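Local coordinates for protein integral membrane indolylacetylinositol arabinosyltransferase EmbC (Mycolicibacterium smegmatis, PDB 7BVE) that probably transfers arabinose units in the membrane during assembly of the arabinan polymers of the mycobacterial cell wall, at residues V623-P635 and S703-V717. Numbering follows the deposited sequence.
Sequences VNGWWYVSNFGVP and SLTLGMINQYPAWSV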
loop_
_atom_site.group_PDB
_atom_site.type_symbol
_atom_site.label_atom_id
_atom_site.label_comp_id
_atom_site.label_asym_id
_atom_site.label_seq_id
_atom_site.Cartn_x
_atom_site.Cartn_y
_atom_site.Cartn_z
ATOM N N VAL A 623 -9.280 -4.625 -12.829
ATOM C CA VAL A 623 -9.359 -5.735 -13.764
ATOM C C VAL A 623 -10.537 -6.631 -13.412
ATOM O O VAL A 623 -11.083 -6.589 -12.312
ATOM C CB VAL A 623 -8.049 -6.540 -13.776
ATOM C CG1 VAL A 623 -6.939 -5.700 -14.311
ATOM C CG2 VAL A 623 -7.714 -6.995 -12.386
ATOM N N ASN A 624 -10.933 -7.464 -14.365
ATOM C CA ASN A 624 -11.962 -8.480 -14.150
ATOM C C ASN A 624 -11.317 -9.796 -13.721
ATOM O O ASN A 624 -11.527 -10.843 -14.317
ATOM C CB ASN A 624 -12.778 -8.672 -15.422
ATOM C CG ASN A 624 -14.025 -9.477 -15.208
ATOM O OD1 ASN A 624 -14.612 -9.438 -14.133
ATOM N ND2 ASN A 624 -14.401 -10.269 -16.196
ATOM N N GLY A 625 -10.512 -9.737 -12.669
ATOM C CA GLY A 625 -9.660 -10.846 -12.286
ATOM C C GLY A 625 -10.313 -11.746 -11.254
ATOM O O GLY A 625 -10.933 -11.274 -10.305
ATOM N N TRP A 626 -10.159 -13.046 -11.457
ATOM C CA TRP A 626 -10.616 -14.075 -10.540
ATOM C C TRP A 626 -9.403 -14.899 -10.113
ATOM O O TRP A 626 -8.272 -14.610 -10.494
ATOM C CB TRP A 626 -11.704 -14.921 -11.198
ATOM C CG TRP A 626 -12.913 -14.135 -11.582
ATOM C CD1 TRP A 626 -13.190 -13.617 -12.803
ATOM C CD2 TRP A 626 -14.007 -13.772 -10.738
ATOM N NE1 TRP A 626 -14.384 -12.952 -12.779
ATOM C CE2 TRP A 626 -14.906 -13.031 -11.518
ATOM C CE3 TRP A 626 -14.308 -13.993 -9.394
ATOM C CZ2 TRP A 626 -16.090 -12.522 -11.005
ATOM C CZ3 TRP A 626 -15.481 -13.495 -8.890
ATOM C CH2 TRP A 626 -16.358 -12.765 -9.689
ATOM N N TRP A 627 -9.637 -15.943 -9.338
ATOM C CA TRP A 627 -8.563 -16.708 -8.719
ATOM C C TRP A 627 -8.026 -17.758 -9.691
ATOM O O TRP A 627 -8.223 -17.640 -10.900
ATOM C CB TRP A 627 -9.033 -17.287 -7.388
ATOM C CG TRP A 627 -9.135 -16.231 -6.366
ATOM C CD1 TRP A 627 -10.269 -15.631 -5.921
ATOM C CD2 TRP A 627 -8.053 -15.585 -5.708
ATOM N NE1 TRP A 627 -9.957 -14.672 -4.996
ATOM C CE2 TRP A 627 -8.599 -14.622 -4.851
ATOM C CE3 TRP A 627 -6.667 -15.741 -5.747
ATOM C CZ2 TRP A 627 -7.817 -13.820 -4.043
ATOM C CZ3 TRP A 627 -5.894 -14.946 -4.949
ATOM C CH2 TRP A 627 -6.467 -13.995 -4.105
ATOM N N TYR A 628 -7.325 -18.764 -9.158
ATOM C CA TYR A 628 -6.343 -19.603 -9.844
ATOM C C TYR A 628 -6.741 -20.157 -11.220
ATOM O O TYR A 628 -6.172 -19.743 -12.234
ATOM C CB TYR A 628 -5.967 -20.719 -8.853
ATOM C CG TYR A 628 -5.213 -21.884 -9.413
ATOM C CD1 TYR A 628 -3.972 -21.718 -9.998
ATOM C CD2 TYR A 628 -5.712 -23.170 -9.286
ATOM C CE1 TYR A 628 -3.285 -22.789 -10.511
ATOM C CE2 TYR A 628 -5.024 -24.248 -9.780
ATOM C CZ TYR A 628 -3.814 -24.050 -10.398
ATOM O OH TYR A 628 -3.112 -25.112 -10.912
ATOM N N VAL A 629 -7.742 -21.029 -11.312
ATOM C CA VAL A 629 -8.193 -21.522 -12.610
ATOM C C VAL A 629 -9.561 -21.005 -12.991
ATOM O O VAL A 629 -10.109 -21.432 -14.009
ATOM C CB VAL A 629 -8.170 -23.060 -12.700
ATOM C CG1 VAL A 629 -6.763 -23.549 -12.800
ATOM C CG2 VAL A 629 -8.866 -23.669 -11.518
ATOM N N SER A 630 -10.123 -20.088 -12.224
ATOM C CA SER A 630 -11.347 -19.419 -12.617
ATOM C C SER A 630 -11.095 -18.312 -13.620
ATOM O O SER A 630 -12.048 -17.708 -14.109
ATOM C CB SER A 630 -12.034 -18.855 -11.386
ATOM O OG SER A 630 -12.375 -19.896 -10.496
ATOM N N ASN A 631 -9.840 -18.061 -13.943
ATOM C CA ASN A 631 -9.422 -16.931 -14.732
ATOM C C ASN A 631 -9.183 -17.311 -16.184
ATOM O O ASN A 631 -8.782 -16.456 -16.974
ATOM C CB ASN A 631 -8.151 -16.362 -14.121
ATOM C CG ASN A 631 -8.045 -14.886 -14.280
ATOM O OD1 ASN A 631 -8.982 -14.247 -14.726
ATOM N ND2 ASN A 631 -6.902 -14.327 -13.918
ATOM N N PHE A 632 -9.408 -18.566 -16.554
ATOM C CA PHE A 632 -9.135 -19.055 -17.905
ATOM C C PHE A 632 -10.216 -18.556 -18.850
ATOM O O PHE A 632 -11.371 -18.964 -18.756
ATOM C CB PHE A 632 -9.089 -20.581 -17.959
ATOM C CG PHE A 632 -7.872 -21.210 -17.336
ATOM C CD1 PHE A 632 -6.845 -20.453 -16.808
ATOM C CD2 PHE A 632 -7.732 -22.584 -17.356
ATOM C CE1 PHE A 632 -5.737 -21.057 -16.259
ATOM C CE2 PHE A 632 -6.621 -23.189 -16.821
ATOM C CZ PHE A 632 -5.625 -22.426 -16.272
ATOM N N GLY A 633 -9.843 -17.691 -19.790
ATOM C CA GLY A 633 -10.725 -17.293 -20.867
ATOM C C GLY A 633 -11.638 -16.126 -20.577
ATOM O O GLY A 633 -12.434 -15.757 -21.444
ATOM N N VAL A 634 -11.538 -15.527 -19.401
ATOM C CA VAL A 634 -12.482 -14.493 -18.966
ATOM C C VAL A 634 -12.138 -13.177 -19.654
ATOM O O VAL A 634 -10.947 -12.837 -19.756
ATOM C CB VAL A 634 -12.436 -14.368 -17.439
ATOM C CG1 VAL A 634 -13.272 -13.234 -16.927
ATOM C CG2 VAL A 634 -12.916 -15.643 -16.822
ATOM N N PRO A 635 -13.117 -12.430 -20.178
ATOM C CA PRO A 635 -12.810 -11.139 -20.804
ATOM C C PRO A 635 -12.354 -10.085 -19.810
ATOM O O PRO A 635 -12.904 -9.960 -18.717
ATOM C CB PRO A 635 -14.137 -10.744 -21.455
ATOM C CG PRO A 635 -15.160 -11.519 -20.747
ATOM C CD PRO A 635 -14.520 -12.811 -20.393
ATOM N N SER A 703 -19.768 -12.804 -17.728
ATOM C CA SER A 703 -18.324 -12.884 -17.927
ATOM C C SER A 703 -17.792 -14.288 -17.665
ATOM O O SER A 703 -16.965 -14.794 -18.433
ATOM C CB SER A 703 -17.609 -11.866 -17.047
ATOM O OG SER A 703 -17.688 -12.227 -15.690
ATOM N N LEU A 704 -18.286 -14.966 -16.629
ATOM C CA LEU A 704 -17.819 -16.349 -16.465
ATOM C C LEU A 704 -18.473 -17.342 -17.425
ATOM O O LEU A 704 -17.848 -18.354 -17.770
ATOM C CB LEU A 704 -17.966 -16.812 -15.024
ATOM C CG LEU A 704 -16.750 -16.359 -14.220
ATOM C CD1 LEU A 704 -16.946 -16.619 -12.807
ATOM C CD2 LEU A 704 -15.550 -17.147 -14.645
ATOM N N THR A 705 -19.679 -17.064 -17.929
ATOM C CA THR A 705 -20.231 -17.926 -18.973
ATOM C C THR A 705 -19.457 -17.779 -20.283
ATOM O O THR A 705 -19.204 -18.770 -20.981
ATOM C CB THR A 705 -21.708 -17.612 -19.170
ATOM O OG1 THR A 705 -22.371 -17.689 -17.908
ATOM C CG2 THR A 705 -22.345 -18.614 -20.087
ATOM N N LEU A 706 -19.015 -16.559 -20.609
ATOM C CA LEU A 706 -18.177 -16.373 -21.790
ATOM C C LEU A 706 -16.787 -16.957 -21.598
ATOM O O LEU A 706 -16.178 -17.419 -22.563
ATOM C CB LEU A 706 -18.070 -14.899 -22.153
ATOM C CG LEU A 706 -19.278 -14.270 -22.815
ATOM C CD1 LEU A 706 -19.034 -12.798 -22.975
ATOM C CD2 LEU A 706 -19.482 -14.916 -24.154
ATOM N N GLY A 707 -16.264 -16.935 -20.373
ATOM C CA GLY A 707 -15.014 -17.629 -20.107
ATOM C C GLY A 707 -15.121 -19.129 -20.306
ATOM O O GLY A 707 -14.170 -19.774 -20.744
ATOM N N MET A 708 -16.283 -19.701 -20.000
ATOM C CA MET A 708 -16.491 -21.122 -20.265
ATOM C C MET A 708 -16.691 -21.387 -21.756
ATOM O O MET A 708 -16.375 -22.475 -22.245
ATOM C CB MET A 708 -17.683 -21.623 -19.445
ATOM C CG MET A 708 -17.889 -23.125 -19.395
ATOM S SD MET A 708 -18.932 -23.844 -20.658
ATOM C CE MET A 708 -20.529 -23.328 -20.075
ATOM N N ILE A 709 -17.221 -20.412 -22.495
ATOM C CA ILE A 709 -17.491 -20.642 -23.917
ATOM C C ILE A 709 -16.249 -20.423 -24.789
ATOM O O ILE A 709 -16.069 -21.128 -25.790
ATOM C CB ILE A 709 -18.699 -19.786 -24.353
ATOM C CG1 ILE A 709 -19.977 -20.370 -23.761
ATOM C CG2 ILE A 709 -18.874 -19.698 -25.854
ATOM C CD1 ILE A 709 -21.197 -19.545 -24.004
ATOM N N ASN A 710 -15.351 -19.503 -24.412
ATOM C CA ASN A 710 -14.160 -19.234 -25.219
ATOM C C ASN A 710 -13.224 -20.432 -25.268
ATOM O O ASN A 710 -12.666 -20.755 -26.320
ATOM C CB ASN A 710 -13.406 -18.013 -24.700
ATOM C CG ASN A 710 -14.121 -16.726 -24.983
ATOM O OD1 ASN A 710 -14.345 -15.917 -24.094
ATOM N ND2 ASN A 710 -14.509 -16.542 -26.232
ATOM N N GLN A 711 -13.071 -21.135 -24.149
ATOM C CA GLN A 711 -12.198 -22.336 -24.186
ATOM C C GLN A 711 -13.091 -23.580 -24.191
ATOM O O GLN A 711 -13.103 -24.277 -23.156
ATOM C CB GLN A 711 -11.255 -22.349 -22.982
ATOM C CG GLN A 711 -10.026 -21.467 -23.157
ATOM C CD GLN A 711 -9.155 -21.453 -21.925
ATOM O OE1 GLN A 711 -9.434 -22.128 -20.937
ATOM N NE2 GLN A 711 -8.085 -20.678 -21.977
ATOM N N TYR A 712 -13.813 -23.865 -25.285
ATOM C CA TYR A 712 -14.654 -25.054 -25.174
ATOM C C TYR A 712 -13.857 -26.362 -25.247
ATOM O O TYR A 712 -14.026 -27.177 -24.327
ATOM C CB TYR A 712 -15.836 -25.106 -26.147
ATOM C CG TYR A 712 -16.492 -26.467 -26.044
ATOM C CD1 TYR A 712 -17.154 -26.845 -24.886
ATOM C CD2 TYR A 712 -16.416 -27.385 -27.085
ATOM C CE1 TYR A 712 -17.717 -28.088 -24.771
ATOM C CE2 TYR A 712 -16.974 -28.625 -26.974
ATOM C CZ TYR A 712 -17.626 -28.970 -25.822
ATOM O OH TYR A 712 -18.196 -30.217 -25.736
ATOM N N PRO A 713 -13.035 -26.660 -26.272
ATOM C CA PRO A 713 -12.341 -27.954 -26.225
ATOM C C PRO A 713 -11.299 -28.014 -25.127
ATOM O O PRO A 713 -11.007 -29.102 -24.621
ATOM C CB PRO A 713 -11.714 -28.072 -27.619
ATOM C CG PRO A 713 -12.448 -27.150 -28.450
ATOM C CD PRO A 713 -12.748 -26.000 -27.561
ATOM N N ALA A 714 -10.777 -26.874 -24.702
ATOM C CA ALA A 714 -9.874 -26.817 -23.566
ATOM C C ALA A 714 -10.681 -26.924 -22.275
ATOM O O ALA A 714 -11.910 -26.912 -22.270
ATOM C CB ALA A 714 -9.046 -25.540 -23.621
ATOM N N TRP A 715 -9.980 -27.029 -21.156
ATOM C CA TRP A 715 -10.597 -27.201 -19.857
ATOM C C TRP A 715 -11.039 -25.855 -19.320
ATOM O O TRP A 715 -10.337 -24.857 -19.469
ATOM C CB TRP A 715 -9.615 -27.828 -18.874
ATOM C CG TRP A 715 -10.183 -28.190 -17.543
ATOM C CD1 TRP A 715 -10.875 -29.312 -17.234
ATOM C CD2 TRP A 715 -10.175 -27.389 -16.361
ATOM N NE1 TRP A 715 -11.250 -29.288 -15.922
ATOM C CE2 TRP A 715 -10.840 -28.111 -15.365
ATOM C CE3 TRP A 715 -9.654 -26.134 -16.044
ATOM C CZ2 TRP A 715 -10.998 -27.630 -14.084
ATOM C CZ3 TRP A 715 -9.814 -25.658 -14.773
ATOM C CH2 TRP A 715 -10.480 -26.402 -13.805
ATOM N N SER A 716 -12.204 -25.834 -18.683
ATOM C CA SER A 716 -12.625 -24.696 -17.884
ATOM C C SER A 716 -13.361 -25.229 -16.668
ATOM O O SER A 716 -13.711 -26.409 -16.612
ATOM C CB SER A 716 -13.491 -23.743 -18.694
ATOM O OG SER A 716 -14.621 -24.416 -19.196
ATOM N N VAL A 717 -13.559 -24.350 -15.682
ATOM C CA VAL A 717 -14.220 -24.717 -14.429
ATOM C C VAL A 717 -15.642 -25.196 -14.685
ATOM O O VAL A 717 -16.070 -26.242 -14.175
ATOM C CB VAL A 717 -14.195 -23.526 -13.454
ATOM C CG1 VAL A 717 -15.142 -23.738 -12.318
ATOM C CG2 VAL A 717 -12.823 -23.347 -12.900
#
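Gly-633 and Gly-707 meet where the loop 623-635 lies against the last turns of helix 688-710. Both glycines sit where the segments come closest, with no side chain to hold the backbones apart: Val-634 CA and Gly-707 CA are 4.2 Å apart, and Gly-707 CA offers a C-H to Gly-633 O at 3.5 Å. The positive phi of Gly-633 (87°) also suits glycine. With CG1 of Val-634 anti to the backbone N (chi1 174°), CG2 is left beside that N and leans on Leu-704 CD2 at 3.7 Å. The leucine fills the hollow of the loop: CD2 also reaches Ser-630 O, while CD1 lies over one face of the Trp-626 indole. One turn earlier than Gly-707, Ser-703 O supports the ring of Pro-635 through its CD. Asn-624 ND2 comes within 3.7 Å of Ser-703 CB but gives one N-H to Pro-635 O (2.9 Å, nearly straight), drawing together residues eleven apart; Ser-703 OG bonds back to Glu-700 O in its own helix.

Beyond the helix the chain doubles back. The side chain of Gln-711, extended beyond CG, packs against Phe-632 CB, and Trp-715 presents its indole edge to Phe-632 and to Val-629 CB, 3.7 Å from CZ3. Val-717 CG2 tucks against Val-629 O, and Phe-632 also has Arg-1035 as a cation-pi partner. Regions of the GT-C-type and C-terminal families are thus joined where the helix leaves the predicted membrane span. No clear hydrogen bond crosses between them, which implies that cohesion comes mainly from apolar fit and close glycine backbones.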